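Local coordinates for protein Dye-decolorizing peroxidase (Irpex lacteus, PDB 7D8M) that binds heme b and probably uses peroxide to oxidise dyes and other substrates, at residues A[108-111]-A[112-115]; A[134-137]-A[138-142]; A[177-180]-A[181-184]. One frame throughout, in Å; residues are numbered along the deposited sequence.

Contact 1 of 3, residues A[108-111]-A[112-115]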
ATOM      1  N   THR A 108      -7.231  -8.178 -16.831  1.00 32.34           N
ATOM      2  CA  THR A 108      -7.964  -8.189 -15.573  1.00 30.04           C
ATOM      3  C   THR A 108      -8.211  -6.789 -15.010  1.00 30.98           C
ATOM      4  O   THR A 108      -8.788  -6.669 -13.926  1.00 31.28           O
ATOM      5  CB  THR A 108      -7.231  -9.069 -14.539  1.00 27.58           C
ATOM      6  OG1 THR A 108      -5.926  -8.534 -14.254  1.00 28.48           O
ATOM      7  CG2 THR A 108      -7.074 -10.492 -15.080  1.00 32.98           C
ATOM      8  N   TRP A 109      -7.836  -5.731 -15.735  1.00 30.35           N
ATOM      9  CA  TRP A 109      -7.961  -4.371 -15.221  1.00 30.16           C
ATOM     10  C   TRP A 109      -9.395  -3.869 -15.323  1.00 33.73           C
ATOM     11  O   TRP A 109     -10.097  -4.146 -16.300  1.00 32.23           O
ATOM     12  CB  TRP A 109      -7.054  -3.415 -15.993  1.00 29.70           C
ATOM     13  CG  TRP A 109      -5.676  -3.351 -15.489  1.00 29.96           C
ATOM     14  CD1 TRP A 109      -4.912  -4.398 -15.054  1.00 28.92           C
ATOM     15  CD2 TRP A 109      -4.864  -2.182 -15.369  1.00 30.17           C
ATOM     16  NE1 TRP A 109      -3.673  -3.948 -14.672  1.00 30.26           N
ATOM     17  CE2 TRP A 109      -3.620  -2.589 -14.852  1.00 27.56           C
ATOM     18  CE3 TRP A 109      -5.072  -0.826 -15.637  1.00 30.30           C
ATOM     19  CZ2 TRP A 109      -2.588  -1.689 -14.593  1.00 26.92           C
ATOM     20  CZ3 TRP A 109      -4.043   0.067 -15.386  1.00 28.86           C
ATOM     21  CH2 TRP A 109      -2.819  -0.369 -14.868  1.00 27.63           C
ATOM     22  N   GLU A 110      -9.827  -3.127 -14.302  1.00 33.24           N
ATOM     23  CA  GLU A 110     -11.025  -2.309 -14.438  1.00 32.90           C
ATOM     24  C   GLU A 110     -10.888  -1.408 -15.656  1.00 31.31           C
ATOM     25  O   GLU A 110      -9.837  -0.805 -15.879  1.00 31.43           O
ATOM     26  CB  GLU A 110     -11.240  -1.450 -13.190  1.00 33.56           C
ATOM     27  CG  GLU A 110     -11.409  -2.234 -11.905  1.00 36.86           C
ATOM     28  CD  GLU A 110     -12.720  -3.007 -11.836  1.00 40.12           C
ATOM     29  OE1 GLU A 110     -13.701  -2.601 -12.502  1.00 42.08           O
ATOM     30  OE2 GLU A 110     -12.751  -4.033 -11.110  1.00 44.28           O
ATOM     31  N   GLU A 111     -11.964  -1.312 -16.439  1.00 35.07           N
ATOM     32  CA  GLU A 111     -11.881  -0.622 -17.724  1.00 34.66           C
ATOM     33  C   GLU A 111     -11.453   0.833 -17.560  1.00 37.15           C
ATOM     34  O   GLU A 111     -10.633   1.334 -18.339  1.00 34.38           O
ATOM     35  CB  GLU A 111     -13.226  -0.709 -18.446  1.00 40.57           C
ATOM     36  CG  GLU A 111     -13.232  -0.071 -19.819  1.00 41.52           C
ATOM     37  CD  GLU A 111     -12.278  -0.758 -20.785  1.00 45.24           C
ATOM     38  OE1 GLU A 111     -12.040  -1.978 -20.628  1.00 50.46           O
ATOM     39  OE2 GLU A 111     -11.770  -0.078 -21.705  1.00 48.17           O
ATOM     40  N   ALA A 112     -11.987   1.526 -16.545  1.00 35.57           N
ATOM     41  CA  ALA A 112     -11.697   2.946 -16.368  1.00 35.43           C
ATOM     42  C   ALA A 112     -10.207   3.233 -16.236  1.00 33.22           C
ATOM     43  O   ALA A 112      -9.771   4.348 -16.552  1.00 32.89           O
ATOM     44  CB  ALA A 112     -12.434   3.490 -15.140  1.00 29.89           C
ATOM     45  N   PHE A 113      -9.417   2.267 -15.784  1.00 30.77           N
ATOM     46  CA  PHE A 113      -7.988   2.484 -15.611  1.00 30.10           C
ATOM     47  C   PHE A 113      -7.176   2.200 -16.869  1.00 32.12           C
ATOM     48  O   PHE A 113      -5.984   2.541 -16.911  1.00 29.81           O
ATOM     49  CB  PHE A 113      -7.456   1.607 -14.468  1.00 28.30           C
ATOM     50  CG  PHE A 113      -7.955   2.008 -13.116  1.00 25.78           C
ATOM     51  CD1 PHE A 113      -7.769   3.300 -12.652  1.00 27.35           C
ATOM     52  CD2 PHE A 113      -8.607   1.097 -12.310  1.00 29.11           C
ATOM     53  CE1 PHE A 113      -8.234   3.683 -11.405  1.00 25.96           C
ATOM     54  CE2 PHE A 113      -9.078   1.470 -11.057  1.00 28.86           C
ATOM     55  CZ  PHE A 113      -8.892   2.768 -10.609  1.00 28.20           C
ATOM     56  N   LYS A 114      -7.784   1.584 -17.887  1.00 31.60           N
ATOM     57  CA  LYS A 114      -7.034   1.074 -19.036  1.00 34.97           C
ATOM     58  C   LYS A 114      -6.781   2.211 -20.026  1.00 32.09           C
ATOM     59  O   LYS A 114      -7.287   2.250 -21.149  1.00 34.23           O
ATOM     60  CB  LYS A 114      -7.770  -0.094 -19.677  1.00 34.77           C
ATOM     61  CG  LYS A 114      -7.996  -1.247 -18.712  1.00 35.97           C
ATOM     62  CD  LYS A 114      -8.686  -2.421 -19.378  1.00 35.64           C
ATOM     63  CE  LYS A 114      -7.700  -3.234 -20.206  1.00 33.08           C
ATOM     64  NZ  LYS A 114      -8.338  -4.479 -20.702  1.00 36.35           N
ATOM     65  N   GLY A 115      -5.965   3.147 -19.582  1.00 30.67           N
ATOM     66  CA  GLY A 115      -5.580   4.257 -20.425  1.00 32.77           C
ATOM     67  C   GLY A 115      -5.087   5.401 -19.565  1.00 36.68           C
ATOM     68  O   GLY A 115      -4.496   5.188 -18.505  1.00 32.46           O
TER
HETATM   69  O   HOH W   1     -10.125  -5.502 -18.847  1.00 36.86           O

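Contact 2 of 3, residues A[134-137]-A[138-142]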
ATOM      1  N   GLN A 134     -22.491  11.288   0.853  1.00 32.05           N
ATOM      2  CA  GLN A 134     -22.850  12.699   0.959  1.00 36.55           C
ATOM      3  C   GLN A 134     -21.763  13.585   0.370  1.00 36.03           C
ATOM      4  O   GLN A 134     -22.037  14.461  -0.464  1.00 34.41           O
ATOM      5  CB  GLN A 134     -23.073  13.042   2.429  1.00 36.47           C
ATOM      6  CG  GLN A 134     -24.254  13.941   2.730  1.00 47.28           C
ATOM      7  CD  GLN A 134     -24.815  13.654   4.115  1.00 51.99           C
ATOM      8  OE1 GLN A 134     -24.079  13.637   5.106  1.00 50.63           O
ATOM      9  NE2 GLN A 134     -26.119  13.407   4.187  1.00 59.68           N
ATOM     10  N   TYR A 135     -20.520  13.387   0.819  1.00 32.51           N
ATOM     11  CA  TYR A 135     -19.403  14.168   0.296  1.00 33.20           C
ATOM     12  C   TYR A 135     -19.238  13.965  -1.205  1.00 30.08           C
ATOM     13  O   TYR A 135     -18.926  14.913  -1.938  1.00 32.05           O
ATOM     14  CB  TYR A 135     -18.121  13.800   1.035  1.00 28.34           C
ATOM     15  CG  TYR A 135     -17.902  14.601   2.293  1.00 30.26           C
ATOM     16  CD1 TYR A 135     -18.760  14.467   3.382  1.00 30.46           C
ATOM     17  CD2 TYR A 135     -16.846  15.502   2.395  1.00 28.67           C
ATOM     18  CE1 TYR A 135     -18.571  15.205   4.538  1.00 32.74           C
ATOM     19  CE2 TYR A 135     -16.656  16.252   3.552  1.00 31.00           C
ATOM     20  CZ  TYR A 135     -17.517  16.092   4.619  1.00 29.52           C
ATOM     21  OH  TYR A 135     -17.332  16.819   5.772  1.00 31.02           O
ATOM     22  N   ARG A 136     -19.436  12.734  -1.683  1.00 31.47           N
ATOM     23  CA  ARG A 136     -19.412  12.489  -3.122  1.00 30.67           C
ATOM     24  C   ARG A 136     -20.518  13.274  -3.825  1.00 32.42           C
ATOM     25  O   ARG A 136     -20.277  13.931  -4.844  1.00 32.52           O
ATOM     26  CB  ARG A 136     -19.561  10.994  -3.400  1.00 28.38           C
ATOM     27  CG  ARG A 136     -19.318  10.577  -4.847  1.00 28.69           C
ATOM     28  CD  ARG A 136     -20.588  10.284  -5.639  1.00 33.08           C
ATOM     29  NE  ARG A 136     -21.732   9.827  -4.845  1.00 36.86           N
ATOM     30  CZ  ARG A 136     -22.066   8.556  -4.650  1.00 38.81           C
ATOM     31  NH1 ARG A 136     -21.327   7.581  -5.158  1.00 35.77           N
ATOM     32  NH2 ARG A 136     -23.139   8.262  -3.932  1.00 41.42           N
ATOM     33  N   ASP A 137     -21.747  13.186  -3.311  1.00 30.62           N
ATOM     34  CA  ASP A 137     -22.858  13.907  -3.923  1.00 34.55           C
ATOM     35  C   ASP A 137     -22.579  15.404  -3.950  1.00 32.63           C
ATOM     36  O   ASP A 137     -22.875  16.081  -4.942  1.00 32.42           O
ATOM     37  CB  ASP A 137     -24.162  13.635  -3.166  1.00 35.53           C
ATOM     38  CG  ASP A 137     -24.694  12.223  -3.375  1.00 38.18           C
ATOM     39  OD1 ASP A 137     -24.219  11.498  -4.276  1.00 34.24           O
ATOM     40  OD2 ASP A 137     -25.614  11.839  -2.625  1.00 41.07           O
ATOM     41  N   ASP A 138     -21.991  15.929  -2.871  1.00 30.43           N
ATOM     42  CA  ASP A 138     -21.655  17.347  -2.812  1.00 31.81           C
ATOM     43  C   ASP A 138     -20.635  17.718  -3.881  1.00 32.72           C
ATOM     44  O   ASP A 138     -20.754  18.766  -4.528  1.00 28.36           O
ATOM     45  CB  ASP A 138     -21.126  17.695  -1.419  1.00 30.44           C
ATOM     46  CG  ASP A 138     -20.640  19.124  -1.322  1.00 38.02           C
ATOM     47  OD1 ASP A 138     -21.418  20.031  -1.693  1.00 39.89           O
ATOM     48  OD2 ASP A 138     -19.490  19.343  -0.870  1.00 40.44           O
ATOM     49  N   LEU A 139     -19.615  16.873  -4.072  1.00 27.99           N
ATOM     50  CA  LEU A 139     -18.655  17.125  -5.139  1.00 28.17           C
ATOM     51  C   LEU A 139     -19.347  17.111  -6.497  1.00 27.78           C
ATOM     52  O   LEU A 139     -19.100  17.983  -7.337  1.00 27.90           O
ATOM     53  CB  LEU A 139     -17.513  16.095  -5.085  1.00 24.57           C
ATOM     54  CG  LEU A 139     -16.516  16.181  -3.922  1.00 30.13           C
ATOM     55  CD1 LEU A 139     -15.599  14.926  -3.837  1.00 28.85           C
ATOM     56  CD2 LEU A 139     -15.675  17.432  -4.025  1.00 28.48           C
ATOM     57  N   ASN A 140     -20.238  16.140  -6.720  1.00 28.21           N
ATOM     58  CA  ASN A 140     -20.959  16.072  -7.985  1.00 28.60           C
ATOM     59  C   ASN A 140     -21.763  17.342  -8.229  1.00 34.75           C
ATOM     60  O   ASN A 140     -21.826  17.837  -9.361  1.00 32.17           O
ATOM     61  CB  ASN A 140     -21.889  14.860  -7.995  1.00 33.48           C
ATOM     62  CG  ASN A 140     -21.254  13.642  -8.634  1.00 40.12           C
ATOM     63  OD1 ASN A 140     -20.371  13.760  -9.488  1.00 41.05           O
ATOM     64  ND2 ASN A 140     -21.710  12.457  -8.230  1.00 40.58           N
ATOM     65  N   ALA A 141     -22.391  17.875  -7.178  1.00 29.84           N
ATOM     66  CA  ALA A 141     -23.236  19.055  -7.329  1.00 35.66           C
ATOM     67  C   ALA A 141     -22.407  20.281  -7.690  1.00 34.35           C
ATOM     68  O   ALA A 141     -22.803  21.068  -8.557  1.00 33.03           O
ATOM     69  CB  ALA A 141     -24.025  19.306  -6.042  1.00 32.90           C
ATOM     70  N   LYS A 142     -21.245  20.444  -7.044  1.00 30.96           N
ATOM     71  CA  LYS A 142     -20.413  21.621  -7.265  1.00 31.19           C
ATOM     72  C   LYS A 142     -19.682  21.554  -8.601  1.00 33.82           C
ATOM     73  O   LYS A 142     -19.598  22.561  -9.309  1.00 28.12           O
ATOM     74  CB  LYS A 142     -19.406  21.782  -6.126  1.00 28.29           C
ATOM     75  CG  LYS A 142     -20.001  21.961  -4.747  1.00 31.10           C
ATOM     76  CD  LYS A 142     -18.920  22.439  -3.787  1.00 33.84           C
ATOM     77  CE  LYS A 142     -19.302  22.251  -2.334  1.00 38.44           C
ATOM     78  NZ  LYS A 142     -20.560  22.953  -1.973  1.00 37.75           N
TER
HETATM   79  O   HOH W   2     -17.726  17.136  -0.608  1.00 26.78           O

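Contact 3 of 3, residues A[177-180]-A[181-184]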
ATOM      1  N   PRO A 177       7.013   3.305   7.853  1.00 26.73           N
ATOM      2  CA  PRO A 177       8.061   4.231   8.285  1.00 28.19           C
ATOM      3  C   PRO A 177       7.459   5.483   8.897  1.00 31.21           C
ATOM      4  O   PRO A 177       6.311   5.850   8.636  1.00 32.99           O
ATOM      5  CB  PRO A 177       8.798   4.562   6.986  1.00 27.11           C
ATOM      6  CG  PRO A 177       7.696   4.500   5.952  1.00 24.97           C
ATOM      7  CD  PRO A 177       6.850   3.315   6.384  1.00 26.96           C
ATOM      8  N   THR A 178       8.256   6.141   9.730  1.00 31.94           N
ATOM      9  CA  THR A 178       7.926   7.467  10.218  1.00 33.93           C
ATOM     10  C   THR A 178       9.122   8.378   9.966  1.00 35.94           C
ATOM     11  O   THR A 178      10.109   7.977   9.340  1.00 33.07           O
ATOM     12  CB  THR A 178       7.526   7.439  11.695  1.00 33.70           C
ATOM     13  OG1 THR A 178       6.924   8.699  12.043  1.00 35.85           O
ATOM     14  CG2 THR A 178       8.739   7.179  12.567  1.00 33.40           C
ATOM     15  N   ILE A 179       9.026   9.619  10.429  1.00 37.42           N
ATOM     16  CA  ILE A 179      10.061  10.621  10.172  1.00 34.08           C
ATOM     17  C   ILE A 179      10.575  11.132  11.508  1.00 37.16           C
ATOM     18  O   ILE A 179       9.906  10.991  12.551  1.00 35.05           O
ATOM     19  CB  ILE A 179       9.538  11.767   9.273  1.00 36.80           C
ATOM     20  CG1 ILE A 179       8.342  12.467   9.915  1.00 36.22           C
ATOM     21  CG2 ILE A 179       9.169  11.242   7.899  1.00 36.33           C
ATOM     22  CD1 ILE A 179       7.863  13.679   9.132  1.00 37.05           C
ATOM     23  N   PRO A 180      11.781  11.710  11.530  1.00 37.56           N
ATOM     24  CA  PRO A 180      12.320  12.265  12.780  1.00 39.50           C
ATOM     25  C   PRO A 180      11.422  13.350  13.363  1.00 39.90           C
ATOM     26  O   PRO A 180      10.880  14.189  12.647  1.00 39.77           O
ATOM     27  CB  PRO A 180      13.678  12.838  12.356  1.00 35.99           C
ATOM     28  CG  PRO A 180      14.055  12.063  11.147  1.00 35.67           C
ATOM     29  CD  PRO A 180      12.779  11.728  10.443  1.00 37.11           C
ATOM     30  N   GLY A 181      11.268  13.322  14.687  1.00 43.85           N
ATOM     31  CA  GLY A 181      10.531  14.350  15.385  1.00 46.08           C
ATOM     32  C   GLY A 181       9.031  14.179  15.406  1.00 49.17           C
ATOM     33  O   GLY A 181       8.349  14.932  16.116  1.00 53.23           O
ATOM     34  N   PHE A 182       8.486  13.221  14.663  1.00 43.48           N
ATOM     35  CA  PHE A 182       7.043  13.022  14.581  1.00 43.86           C
ATOM     36  C   PHE A 182       6.661  11.945  15.588  1.00 43.89           C
ATOM     37  O   PHE A 182       6.826  10.751  15.328  1.00 48.01           O
ATOM     38  CB  PHE A 182       6.628  12.641  13.166  1.00 40.48           C
ATOM     39  CG  PHE A 182       5.150  12.700  12.935  1.00 42.68           C
ATOM     40  CD1 PHE A 182       4.477  13.911  12.996  1.00 41.37           C
ATOM     41  CD2 PHE A 182       4.429  11.547  12.660  1.00 41.44           C
ATOM     42  CE1 PHE A 182       3.108  13.978  12.783  1.00 43.05           C
ATOM     43  CE2 PHE A 182       3.062  11.604  12.444  1.00 41.45           C
ATOM     44  CZ  PHE A 182       2.398  12.825  12.509  1.00 40.77           C
ATOM     45  N   GLY A 183       6.151  12.369  16.740  1.00 48.22           N
ATOM     46  CA  GLY A 183       5.790  11.412  17.763  1.00 47.31           C
ATOM     47  C   GLY A 183       6.989  10.575  18.192  1.00 45.58           C
ATOM     48  O   GLY A 183       8.154  10.950  18.018  1.00 45.85           O
ATOM     49  N   THR A 184       6.682   9.407  18.755  1.00 47.79           N
ATOM     50  CA  THR A 184       7.711   8.485  19.219  1.00 46.25           C
ATOM     51  C   THR A 184       7.708   7.232  18.358  1.00 45.05           C
ATOM     52  O   THR A 184       6.665   6.567  18.246  1.00 39.19           O
ATOM     53  CB  THR A 184       7.497   8.115  20.686  1.00 47.42           C
ATOM     54  OG1 THR A 184       7.363   9.308  21.466  1.00 52.60           O
ATOM     55  CG2 THR A 184       8.677   7.297  21.200  1.00 42.57           C
TER
HETATM   56  O   HOH W   3       5.515   8.380  14.469  1.00 36.54           O
HETATM   57  O   HOH W   4       9.313   9.938  15.102  1.00 40.70           O

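Contact 1 of 3, residues A[108-111]-A[112-115]
The six-membered ring of W109 meets F113 at its rim: CE3 of W109 lies 3.6 Å from CB of F113, and CZ3 of W109 is 3.5 Å from the carbonyl O of F113, which sits at the ring edge near its plane. The side chains cross at about a right angle; the indole meets CB and the backbone of F113, and the phenyl ring is directed away from it. On that phenyl, CD2 of F113 is 3.8 Å from CB of E110. K114 packs on W109 too: its CG contacts CB of W109 at 3.6 Å and is also 3.4 Å from O of E110. A bend at chi3 (79°) then carries the amine toward the W109 carbonyl, where a water accepts from NZ of K114 and donates to O of W109; NZ also makes a weak bond to T106 O. E111 OE1 is 4.5 Å from K114 NZ, beyond a salt bridge, and any attraction between them is probably weak.

Two i to i+3 backbone bonds are the evidence for a short 3-10 turn. F113 N bonds to E110 O at 3.1 Å and K114 N to E111 O at 2.9 Å, each donor standing well above the carbonyl plane. K114 is then the centre of an inverse gamma turn, closed by the bond from G115 N to F113 O. This turn lies in the loop between helix 95-102 and strand 120-126 of the DyP alpha+beta barrel domain.

Further out, W109 NE1 is held by D104 OD2, and its ring meets F96 edge-to-face. F113 makes an edge-to-face contact with F29 and also meets the ring of Y151, while E110 OE2 forms a salt bridge with K223, reaching strand 217-226.

Contact 2 of 3, residues A[134-137]-A[138-142]
R136 runs alongside N140 one helical turn later, its CD 3.6 Å from ND2 of N140. The two side chains point the same way, and the guanidinium and amide planes are only 10° apart, yet ND2 approaches the guanidinium obliquely. OD1 of N140 takes a weak hydrogen bond from W147 NE1, which helps set the rotation of the amide. Two bends in the arginine chain, at chi2 (-103°) and chi3 (-28°), turn its head back toward D137. There NE of R136 makes a salt bridge to OD1 of D137 at 3.0 Å, met from above the carboxylate plane; NH2 adds a weak bond to the same oxygen. The guanidinium has a second acidic partner, since NH1 pairs with D152 on strand 147-156, and two carboxylates would be expected to stabilise its positive charge.

L139 folds over the preceding turn, with its CG 3.4 Å from the carbonyl O of Y135. That carbonyl takes the bond from L139 N and also a water proton; the same water donates to OD2 of D138 at 2.8 Å. OD1 of D138 receives K142 NZ in a salt bridge at 3.1 Å whose hydrogen bond is weak.

Four successive i to i+4 backbone bonds, from D138 N to Q134 O through A141 N to D137 O, establish regular alpha-helix. Q134, D137, A141 and K142 are exposed, whereas L139, against F122, I124 and W147, and R136 lie on the sheet side: a helix packed on an antiparallel sheet, here in the alpha+beta barrel domain.

Contact 3 of 3, residues A[177-180]-A[181-184]
From I179 to F182 the backbone makes a type II beta turn, with P180 and G181 at its corners. The closing bond, F182 N to I179 O, is weak at 3.4 Å, although its N-H points well at the acceptor. G181 has the positive phi (83°) that the second corner of a type II turn requires, a region glycine enters readily.

Across the turn, CG1 of I179 touches CB of F182 at 3.7 Å. With chi1 at 59°, CG1 of I179 lies between its own N and carbonyl carbon, and from there it reaches across the turn. The hydroxyl OG1 of T178 stands at the edge of the F182 ring, near its plane and 3.8 Å from CD2 of F182.

A Pro-Gly pair at the corners of a type II turn is a classic sequence for this motif, here in the long connection between strand 147-156 and helix 194-197. Water also joins its two limbs: one molecule is hydrogen-bonded to OG1 of T178 at 2.8 Å and donates to O of F182. That hydroxyl is held with OG1 anti to the backbone N (chi1 -167°), where it reaches the water.

Outside the turn, the F182 ring meets that of F9 and touches V18. I179 packs on L7, while the backbone of T178 bonds to A190 and V192.

Read from the N terminus, the three contacts follow in series, with no nesting or crossing, and each joins adjoining segments of one continuous run. Contact 1 closes a tight turn between helix 95-102 and strand 120-126; contact 2 then lies within helix 129-143, just beyond that strand and before strand 147-156. Both belong to the alpha+beta barrel domain, their centres about 24 Å apart. Strand 147-156 links them, because Y151 meets contact 1 while W147, I149 and D152 meet contact 2. Contact 3 makes a turn within the later connection between strand 147-156 and helix 194-197, on the opposite side of the chain's centre from contact 1, and packs against residues near the N terminus.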